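Local coordinates for geranyltranstransferase (Enterococcus faecalis, PDB 3P8L), which probably joins isopentenyl diphosphate to geranyl diphosphate, with magnesium as cofactor, to make farnesyl diphosphate and release diphosphate, at residues 23-28 against 44-49; 31-36 against 40-45; 80-85 against 129-134. One frame throughout, in Å; residues are numbered along the deposited sequence.

Overall arrangement
From the N terminus, helix 13-31 runs into a short loop, and helix 36-47 returns along it. Interaction 2 (31-36 against 40-45) closes the turn between them, with only three residues between its segments. Interaction 1 (23-28 against 44-49) spans that turn and pairs the two helices farther back. Interaction 2 starts within the loop of interaction 1 and overlaps its second segment at Tyr-44 and Ser-45. Interaction 3 (80-85 against 129-134) comes later in the chain, in series with both, and joins helix 71-92 to helix 114-133. Met-25 packs on Met-82, and Tyr-32 on Gln-130, so the N-terminal hairpin lies against this helix pair. Interactions 2 and 3 also touch the second subunit.

Interaction 1 (23-28 against 44-49)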
loop_
_atom_site.group_PDB
_atom_site.type_symbol
_atom_site.label_atom_id
_atom_site.label_comp_id
_atom_site.label_asym_id
_atom_site.label_seq_id
_atom_site.Cartn_x
_atom_site.Cartn_y
_atom_site.Cartn_z
ATOM N N LYS A 23 -3.447 -19.459 -5.509
ATOM C CA LYS A 23 -2.670 -19.493 -6.757
ATOM C C LYS A 23 -2.389 -18.090 -7.339
ATOM O O LYS A 23 -1.255 -17.786 -7.693
ATOM C CB LYS A 23 -3.351 -20.396 -7.806
ATOM C CG LYS A 23 -2.475 -20.702 -9.014
ATOM C CD LYS A 23 -3.269 -21.324 -10.157
ATOM C CE LYS A 23 -2.349 -21.983 -11.175
ATOM N NZ LYS A 23 -1.270 -21.073 -11.680
ATOM N N VAL A 24 -3.413 -17.236 -7.429
ATOM C CA VAL A 24 -3.203 -15.849 -7.888
ATOM C C VAL A 24 -2.147 -15.127 -7.019
ATOM O O VAL A 24 -1.214 -14.508 -7.545
ATOM C CB VAL A 24 -4.532 -15.062 -7.981
ATOM C CG1 VAL A 24 -4.279 -13.564 -8.222
ATOM C CG2 VAL A 24 -5.421 -15.649 -9.133
ATOM N N MET A 25 -2.274 -15.280 -5.701
ATOM C CA MET A 25 -1.384 -14.628 -4.730
ATOM C C MET A 25 0.043 -15.112 -4.934
ATOM O O MET A 25 0.957 -14.303 -5.122
ATOM C CB MET A 25 -1.813 -14.938 -3.296
ATOM C CG MET A 25 -3.074 -14.242 -2.820
ATOM S SD MET A 25 -3.500 -14.706 -1.130
ATOM C CE MET A 25 -2.386 -13.695 -0.280
ATOM N N VAL A 26 0.211 -16.436 -4.942
ATOM C CA VAL A 26 1.530 -17.056 -5.040
ATOM C C VAL A 26 2.210 -16.715 -6.377
ATOM O O VAL A 26 3.390 -16.320 -6.390
ATOM C CB VAL A 26 1.448 -18.594 -4.762
ATOM C CG1 VAL A 26 2.665 -19.338 -5.276
ATOM C CG2 VAL A 26 1.217 -18.859 -3.273
ATOM N N ASP A 27 1.463 -16.842 -7.478
ATOM C CA ASP A 27 1.992 -16.525 -8.805
ATOM C C ASP A 27 2.373 -15.069 -8.867
ATOM O O ASP A 27 3.408 -14.763 -9.417
ATOM C CB ASP A 27 0.985 -16.774 -9.942
ATOM C CG ASP A 27 0.689 -18.256 -10.165
ATOM O OD1 ASP A 27 1.384 -19.105 -9.604
ATOM O OD2 ASP A 27 -0.259 -18.578 -10.902
ATOM N N PHE A 28 1.524 -14.186 -8.322
ATOM C CA PHE A 28 1.805 -12.759 -8.348
ATOM C C PHE A 28 3.080 -12.416 -7.591
ATOM O O PHE A 28 3.885 -11.639 -8.094
ATOM C CB PHE A 28 0.639 -11.881 -7.844
ATOM C CG PHE A 28 0.871 -10.434 -8.076
ATOM C CD1 PHE A 28 1.295 -9.599 -7.043
ATOM C CD2 PHE A 28 0.742 -9.908 -9.350
ATOM C CE1 PHE A 28 1.558 -8.267 -7.277
ATOM C CE2 PHE A 28 0.999 -8.559 -9.597
ATOM C CZ PHE A 28 1.409 -7.742 -8.554
ATOM N N TYR A 44 6.315 -17.211 2.632
ATOM C CA TYR A 44 6.219 -17.913 3.906
ATOM C C TYR A 44 4.897 -17.595 4.613
ATOM O O TYR A 44 4.159 -18.510 5.011
ATOM C CB TYR A 44 7.397 -17.583 4.830
ATOM C CG TYR A 44 7.220 -18.171 6.215
ATOM C CD1 TYR A 44 7.473 -19.524 6.447
ATOM C CD2 TYR A 44 6.838 -17.376 7.288
ATOM C CE1 TYR A 44 7.325 -20.084 7.720
ATOM C CE2 TYR A 44 6.658 -17.923 8.570
ATOM C CZ TYR A 44 6.906 -19.292 8.766
ATOM O OH TYR A 44 6.760 -19.866 10.008
ATOM N N SER A 45 4.589 -16.308 4.729
ATOM C CA SER A 45 3.422 -15.871 5.477
ATOM C C SER A 45 2.106 -16.191 4.769
ATOM O O SER A 45 1.096 -16.401 5.428
ATOM C CB SER A 45 3.501 -14.382 5.770
ATOM O OG SER A 45 4.512 -14.105 6.723
ATOM N N ILE A 46 2.130 -16.223 3.439
ATOM C CA ILE A 46 0.988 -16.713 2.655
ATOM C C ILE A 46 0.760 -18.222 2.878
ATOM O O ILE A 46 -0.360 -18.647 3.222
ATOM C CB ILE A 46 1.160 -16.386 1.141
ATOM C CG1 ILE A 46 1.040 -14.888 0.902
ATOM C CG2 ILE A 46 0.120 -17.114 0.278
ATOM C CD1 ILE A 46 1.692 -14.469 -0.377
ATOM N N HIS A 47 1.807 -19.017 2.745
ATOM C CA HIS A 47 1.738 -20.471 2.854
ATOM C C HIS A 47 1.493 -21.011 4.251
ATOM O O HIS A 47 1.189 -22.160 4.422
ATOM C CB HIS A 47 3.010 -21.102 2.353
ATOM C CG HIS A 47 3.147 -21.112 0.873
ATOM N ND1 HIS A 47 2.108 -21.413 0.027
ATOM C CD2 HIS A 47 4.216 -20.880 0.085
ATOM C CE1 HIS A 47 2.530 -21.351 -1.216
ATOM N NE2 HIS A 47 3.806 -21.033 -1.208
ATOM N N ALA A 48 1.643 -20.183 5.248
ATOM C CA ALA A 48 1.339 -20.582 6.623
ATOM C C ALA A 48 -0.182 -20.773 6.800
ATOM O O ALA A 48 -0.649 -21.319 7.807
ATOM C CB ALA A 48 1.891 -19.549 7.611
ATOM N N GLY A 49 -0.933 -20.320 5.798
ATOM C CA GLY A 49 -2.366 -20.531 5.718
ATOM C C GLY A 49 -3.144 -19.588 6.614
ATOM O O GLY A 49 -2.597 -18.641 7.167
#
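Ile-46, Val-26 and Met-25 carry most of this contact between two helices of an alpha-helical hairpin. The hairpin belongs to the all-helical isoprenoid synthase fold of the FPP/GGPP synthase family. Helix 13-31 supplies residues 23-28, and helix 36-47 returns beside it. The nearest CA atoms, those of Val-26 and Ile-46, are 7.7 Å apart.

Ile-46 uses both of its branches. Its CG1 meets the terminal methyl of Met-25, with CE at 3.8 Å from Ile-46 CG1. The Met-25 chain is straight as far as SD and then bends (chi3 79°), which turns CE to Ile-46. The two side chains pass at a slant. The other branch of Ile-46 meets Val-26, with CG2 to CG2 at 4.1 Å. The first torsion of Ile-46 (chi1 -69°) splits the branches this way, sending CG1 to Met-25 and CG2 to Val-26.

Met-25 and Ile-46 are buried. Met-25 also packs on Ala-78 and Met-82 of helix 71-92, and Ile-46 on Leu-124 of helix 114-133. Ile-46 O accepts a hydrogen bond from Arg-52. His-47 lies at the exposed margin. Its CB points past helix 13-31, but the ring comes nearer and crosses Val-26 at about a right angle. Val-26 CG2 approaches this ring obliquely, 3.5 Å from His-47 CE1.

Interaction 2 (31-36 against 40-45)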
loop_
_atom_site.group_PDB
_atom_site.type_symbol
_atom_site.label_atom_id
_atom_site.label_comp_id
_atom_site.label_asym_id
_atom_site.label_seq_id
_atom_site.Cartn_x
_atom_site.Cartn_y
_atom_site.Cartn_z
ATOM N N GLU A 31 6.222 -13.913 -9.490
ATOM C CA GLU A 31 6.522 -13.275 -10.759
ATOM C C GLU A 31 6.877 -11.779 -10.653
ATOM O O GLU A 31 7.655 -11.295 -11.446
ATOM C CB GLU A 31 5.382 -13.505 -11.755
ATOM C CG GLU A 31 5.250 -14.981 -12.215
ATOM C CD GLU A 31 3.853 -15.348 -12.759
ATOM O OE1 GLU A 31 3.126 -14.457 -13.253
ATOM O OE2 GLU A 31 3.484 -16.542 -12.695
ATOM N N TYR A 32 6.323 -11.052 -9.681
ATOM C CA TYR A 32 6.530 -9.599 -9.614
ATOM C C TYR A 32 7.388 -9.193 -8.410
ATOM O O TYR A 32 7.218 -8.110 -7.852
ATOM C CB TYR A 32 5.191 -8.857 -9.574
ATOM C CG TYR A 32 4.427 -8.820 -10.888
ATOM C CD1 TYR A 32 3.814 -9.973 -11.411
ATOM C CD2 TYR A 32 4.299 -7.624 -11.600
ATOM C CE1 TYR A 32 3.125 -9.937 -12.611
ATOM C CE2 TYR A 32 3.610 -7.578 -12.811
ATOM C CZ TYR A 32 3.024 -8.730 -13.306
ATOM O OH TYR A 32 2.332 -8.674 -14.488
ATOM N N THR A 33 8.276 -10.079 -7.987
ATOM C CA THR A 33 9.230 -9.752 -6.925
ATOM C C THR A 33 10.662 -9.990 -7.407
ATOM O O THR A 33 11.011 -11.116 -7.787
ATOM C CB THR A 33 8.986 -10.563 -5.627
ATOM O OG1 THR A 33 7.602 -10.478 -5.231
ATOM C CG2 THR A 33 9.864 -10.019 -4.522
ATOM N N GLU A 34 11.476 -8.932 -7.395
ATOM C CA GLU A 34 12.873 -9.020 -7.836
ATOM C C GLU A 34 13.760 -9.758 -6.837
ATOM O O GLU A 34 14.493 -10.669 -7.208
ATOM C CB GLU A 34 13.447 -7.624 -8.131
ATOM C CG GLU A 34 12.654 -6.837 -9.171
ATOM C CD GLU A 34 12.442 -7.599 -10.480
ATOM O OE1 GLU A 34 13.447 -7.909 -11.158
ATOM O OE2 GLU A 34 11.268 -7.882 -10.825
ATOM N N ASN A 35 13.662 -9.382 -5.563
ATOM C CA ASN A 35 14.546 -9.921 -4.536
ATOM C C ASN A 35 14.029 -11.272 -4.038
ATOM O O ASN A 35 12.886 -11.371 -3.574
ATOM C CB ASN A 35 14.687 -8.906 -3.390
ATOM C CG ASN A 35 15.647 -9.370 -2.302
ATOM O OD1 ASN A 35 15.283 -10.149 -1.440
ATOM N ND2 ASN A 35 16.869 -8.855 -2.328
ATOM N N GLU A 36 14.863 -12.307 -4.163
ATOM C CA GLU A 36 14.484 -13.682 -3.785
ATOM C C GLU A 36 14.146 -13.849 -2.307
ATOM O O GLU A 36 13.208 -14.549 -1.974
ATOM C CB GLU A 36 15.556 -14.709 -4.201
ATOM C CG GLU A 36 15.780 -14.804 -5.714
ATOM C CD GLU A 36 14.513 -15.193 -6.493
ATOM O OE1 GLU A 36 13.645 -15.914 -5.961
ATOM O OE2 GLU A 36 14.386 -14.781 -7.661
ATOM N N GLU A 40 10.574 -14.952 -0.749
ATOM C CA GLU A 40 10.404 -16.111 0.146
ATOM C C GLU A 40 9.749 -15.773 1.474
ATOM O O GLU A 40 8.984 -16.560 2.023
ATOM C CB GLU A 40 11.754 -16.774 0.422
ATOM C CG GLU A 40 12.199 -17.675 -0.696
ATOM C CD GLU A 40 13.649 -18.088 -0.533
ATOM O OE1 GLU A 40 14.021 -18.424 0.611
ATOM O OE2 GLU A 40 14.411 -18.053 -1.528
ATOM N N ALA A 41 10.043 -14.591 1.979
ATOM C CA ALA A 41 9.475 -14.178 3.246
ATOM C C ALA A 41 7.973 -13.882 3.107
ATOM O O ALA A 41 7.165 -14.276 3.968
ATOM C CB ALA A 41 10.231 -12.990 3.781
ATOM N N MET A 42 7.599 -13.255 1.992
ATOM C CA MET A 42 6.182 -13.019 1.688
ATOM C C MET A 42 5.457 -14.346 1.469
ATOM O O MET A 42 4.377 -14.558 2.015
ATOM C CB MET A 42 6.025 -12.059 0.484
ATOM C CG MET A 42 6.479 -10.623 0.794
ATOM S SD MET A 42 6.361 -9.299 -0.457
ATOM C CE MET A 42 7.360 -10.052 -1.714
ATOM N N LEU A 43 6.053 -15.241 0.676
ATOM C CA LEU A 43 5.456 -16.559 0.432
ATOM C C LEU A 43 5.351 -17.367 1.723
ATOM O O LEU A 43 4.410 -18.123 1.906
ATOM C CB LEU A 43 6.248 -17.356 -0.610
ATOM C CG LEU A 43 6.221 -16.973 -2.094
ATOM C CD1 LEU A 43 7.201 -17.840 -2.910
ATOM C CD2 LEU A 43 4.811 -17.097 -2.679
ATOM N N TYR A 44 6.315 -17.211 2.632
ATOM C CA TYR A 44 6.219 -17.913 3.906
ATOM C C TYR A 44 4.897 -17.595 4.613
ATOM O O TYR A 44 4.159 -18.510 5.011
ATOM C CB TYR A 44 7.397 -17.583 4.830
ATOM C CG TYR A 44 7.220 -18.171 6.215
ATOM C CD1 TYR A 44 7.473 -19.524 6.447
ATOM C CD2 TYR A 44 6.838 -17.376 7.288
ATOM C CE1 TYR A 44 7.325 -20.084 7.720
ATOM C CE2 TYR A 44 6.658 -17.923 8.570
ATOM C CZ TYR A 44 6.906 -19.292 8.766
ATOM O OH TYR A 44 6.760 -19.866 10.008
ATOM N N SER A 45 4.589 -16.308 4.729
ATOM C CA SER A 45 3.422 -15.871 5.477
ATOM C C SER A 45 2.106 -16.191 4.769
ATOM O O SER A 45 1.096 -16.401 5.428
ATOM C CB SER A 45 3.501 -14.382 5.770
ATOM O OG SER A 45 4.512 -14.105 6.723
HETATM O O HOH W 1 13.321 -17.504 -3.794
#
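One water bridges Glu-40 OE2 and Glu-36 OE1, hydrogen-bonded to each. The water lies 2.6 Å from Glu-40 OE2 and 2.7 Å from Glu-36 OE1. Nearby, Glu-40 N donates to Glu-36 O at 2.9 Å (N-H...O 158°). This is an i to i+4 bond in the first turn of helix 36-47. The Glu-40 side chain is extended beyond CG and runs beside the same carbonyl, with CG at 3.5 Å from Glu-36 O. Asn-35 is the N-cap of this helix, and its OD1 accepts from Leu-38 N.

The second contact is between two buried residues. Met-42 and Thr-33 reach toward each other tip to tip. The Met-42 methyl makes van der Waals contact with the hydroxyl and methyl of Thr-33, with CE 3.6 Å from Thr-33 OG1 and 3.8 Å from Thr-33 CG2. Thr-33 OG1 has its hydrogen-bond partner in Ile-29 O. Thr-33 and Met-42 both pack on Asn-155 of the second subunit, so the turn also forms part of the dimer interface.

The carboxylates of Glu-36 and Glu-40 remain 5.0 Å apart (OE1 to OE2). The bridging water and the salt bridge from Lys-39 to Glu-36 OE1 probably ease the repulsion between these like charges.

Interaction 3 (80-85 against 129-134); sequences LEMIHT and FQLLSL
Met-82 meets Leu-131, and Ile-83 meets Phe-129. These two apolar pairs make the whole direct contact between residues 80-85 of helix 71-92 and residues 129-134 near the end of helix 114-133. All four residues are buried. The nearest CA atoms, of Ile-83 and Phe-129, are 8.8 Å apart. The backbones thus stay apart, and side chains make the contact.

In the first pair the sulfur does the touching. Met-82 SD lies 4.1 Å from Leu-131 CD2, and the side chains cross at about a right angle. The first torsion of Leu-131 (chi1 176°) directs its branch toward helix 71-92, so that CD2 meets the sulfur. In the second pair Ile-83 CD1 lies 4.1 Å from Phe-129 CE2. The methyl approaches the ring obliquely. The Phe-129 CB points away from helix 71-92, but the ring end comes back within reach of Ile-83. This ring also meets Phe-129 of the second subunit, with the planes nearly parallel.

The side-chain hydroxyls of Thr-85 and Ser-133 bond backbone oxygens of their own segments. Thr-85 OG1 donates to Glu-81 O, four residues back, at 2.7 Å. Thr-85 N bonds the same oxygen at 2.9 Å, from the opposite face of the carbonyl plane. Ser-133 OG reaches back only three residues and donates to Gln-130 O at 2.7 Å. Leu-134 N also bonds that oxygen.

Other side chains extend the contact. Ile-83 packs on Leu-189 of helix 175-200, and Gln-130 NE2 bonds Gln-156 of the second subunit. Such packing of long helices, continued across a dimer interface, is typical of the all-alpha fold of trans-prenyl diphosphate synthases.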
loop_
_atom_site.group_PDB
_atom_site.type_symbol
_atom_site.label_atom_id
_atom_site.label_comp_id
_atom_site.label_asym_id
_atom_site.label_seq_id
_atom_site.Cartn_x
_atom_site.Cartn_y
_atom_site.Cartn_z
ATOM N N LEU A 80 -7.190 -8.442 -1.548
ATOM C CA LEU A 80 -7.679 -8.291 -0.172
ATOM C C LEU A 80 -6.944 -9.193 0.834
ATOM O O LEU A 80 -6.554 -8.745 1.937
ATOM C CB LEU A 80 -9.193 -8.541 -0.123
ATOM C CG LEU A 80 -9.900 -8.459 1.223
ATOM C CD1 LEU A 80 -9.730 -7.087 1.846
ATOM C CD2 LEU A 80 -11.398 -8.830 1.089
ATOM N N GLU A 81 -6.727 -10.458 0.453
ATOM C CA GLU A 81 -6.006 -11.375 1.321
ATOM C C GLU A 81 -4.519 -10.980 1.506
ATOM O O GLU A 81 -3.948 -11.236 2.573
ATOM C CB GLU A 81 -6.174 -12.823 0.866
ATOM C CG GLU A 81 -5.628 -13.869 1.839
ATOM C CD GLU A 81 -6.327 -13.903 3.217
ATOM O OE1 GLU A 81 -7.257 -13.107 3.532
ATOM O OE2 GLU A 81 -5.921 -14.760 4.003
ATOM N N MET A 82 -3.941 -10.315 0.501
ATOM C CA MET A 82 -2.599 -9.719 0.578
ATOM C C MET A 82 -2.521 -8.607 1.629
ATOM O O MET A 82 -1.545 -8.555 2.402
ATOM C CB MET A 82 -2.072 -9.267 -0.804
ATOM C CG MET A 82 -1.783 -10.456 -1.816
ATOM S SD MET A 82 -1.432 -9.911 -3.525
ATOM C CE MET A 82 0.188 -9.168 -3.317
ATOM N N ILE A 83 -3.552 -7.752 1.669
ATOM C CA ILE A 83 -3.681 -6.699 2.666
ATOM C C ILE A 83 -3.763 -7.334 4.053
ATOM O O ILE A 83 -3.031 -6.939 4.971
ATOM C CB ILE A 83 -4.940 -5.795 2.443
ATOM C CG1 ILE A 83 -4.837 -4.968 1.167
ATOM C CG2 ILE A 83 -5.201 -4.910 3.664
ATOM C CD1 ILE A 83 -3.873 -3.808 1.220
ATOM N N HIS A 84 -4.676 -8.296 4.201
ATOM C CA HIS A 84 -4.824 -9.027 5.438
ATOM C C HIS A 84 -3.499 -9.664 5.939
ATOM O O HIS A 84 -3.162 -9.507 7.097
ATOM C CB HIS A 84 -5.862 -10.110 5.295
ATOM C CG HIS A 84 -6.081 -10.860 6.562
ATOM N ND1 HIS A 84 -6.439 -10.232 7.733
ATOM C CD2 HIS A 84 -5.975 -12.175 6.853
ATOM C CE1 HIS A 84 -6.561 -11.131 8.691
ATOM N NE2 HIS A 84 -6.296 -12.317 8.182
ATOM N N THR A 85 -2.792 -10.365 5.047
ATOM C CA THR A 85 -1.502 -11.019 5.337
ATOM C C THR A 85 -0.449 -9.985 5.746
ATOM O O THR A 85 0.291 -10.206 6.701
ATOM C CB THR A 85 -0.962 -11.825 4.104
ATOM O OG1 THR A 85 -1.963 -12.740 3.645
ATOM C CG2 THR A 85 0.328 -12.609 4.445
ATOM N N PHE A 129 -2.200 -3.473 -4.048
ATOM C CA PHE A 129 -2.557 -2.402 -4.975
ATOM C C PHE A 129 -2.009 -2.675 -6.362
ATOM O O PHE A 129 -2.701 -2.417 -7.340
ATOM C CB PHE A 129 -2.182 -1.008 -4.434
ATOM C CG PHE A 129 -3.076 -0.580 -3.302
ATOM C CD1 PHE A 129 -4.369 -0.128 -3.551
ATOM C CD2 PHE A 129 -2.674 -0.732 -1.997
ATOM C CE1 PHE A 129 -5.215 0.217 -2.519
ATOM C CE2 PHE A 129 -3.516 -0.387 -0.945
ATOM C CZ PHE A 129 -4.784 0.079 -1.205
ATOM N N GLN A 130 -0.806 -3.241 -6.465
ATOM C CA GLN A 130 -0.297 -3.562 -7.802
ATOM C C GLN A 130 -1.160 -4.596 -8.538
ATOM O O GLN A 130 -1.551 -4.375 -9.696
ATOM C CB GLN A 130 1.164 -4.014 -7.786
ATOM C CG GLN A 130 1.748 -4.122 -9.195
ATOM C CD GLN A 130 3.240 -4.407 -9.229
ATOM O OE1 GLN A 130 3.829 -4.862 -8.250
ATOM N NE2 GLN A 130 3.856 -4.150 -10.371
ATOM N N LEU A 131 -1.454 -5.709 -7.862
ATOM C CA LEU A 131 -2.321 -6.740 -8.423
ATOM C C LEU A 131 -3.672 -6.176 -8.888
ATOM O O LEU A 131 -4.068 -6.398 -10.038
ATOM C CB LEU A 131 -2.512 -7.921 -7.451
ATOM C CG LEU A 131 -3.510 -8.995 -7.946
ATOM C CD1 LEU A 131 -3.063 -9.657 -9.269
ATOM C CD2 LEU A 131 -3.784 -10.046 -6.867
ATOM N N LEU A 132 -4.350 -5.442 -8.014
ATOM C CA LEU A 132 -5.610 -4.786 -8.343
ATOM C C LEU A 132 -5.526 -3.830 -9.562
ATOM O O LEU A 132 -6.416 -3.842 -10.434
ATOM C CB LEU A 132 -6.182 -4.086 -7.107
ATOM C CG LEU A 132 -7.660 -3.687 -7.082
ATOM C CD1 LEU A 132 -8.576 -4.878 -7.444
ATOM C CD2 LEU A 132 -8.035 -3.157 -5.702
ATOM N N SER A 133 -4.437 -3.062 -9.641
ATOM C CA SER A 133 -4.146 -2.162 -10.778
ATOM C C SER A 133 -3.921 -2.895 -12.107
ATOM O O SER A 133 -4.253 -2.368 -13.190
ATOM C CB SER A 133 -2.942 -1.260 -10.455
ATOM O OG SER A 133 -1.722 -1.924 -10.695
ATOM N N LEU A 134 -3.381 -4.111 -12.016
ATOM C CA LEU A 134 -3.134 -4.956 -13.175
ATOM C C LEU A 134 -4.228 -6.013 -13.434
ATOM O O LEU A 134 -4.066 -6.858 -14.306
ATOM C CB LEU A 134 -1.779 -5.658 -13.021
ATOM C CG LEU A 134 -0.541 -4.762 -13.119
ATOM C CD1 LEU A 134 0.655 -5.468 -12.521
ATOM C CD2 LEU A 134 -0.262 -4.329 -14.579
#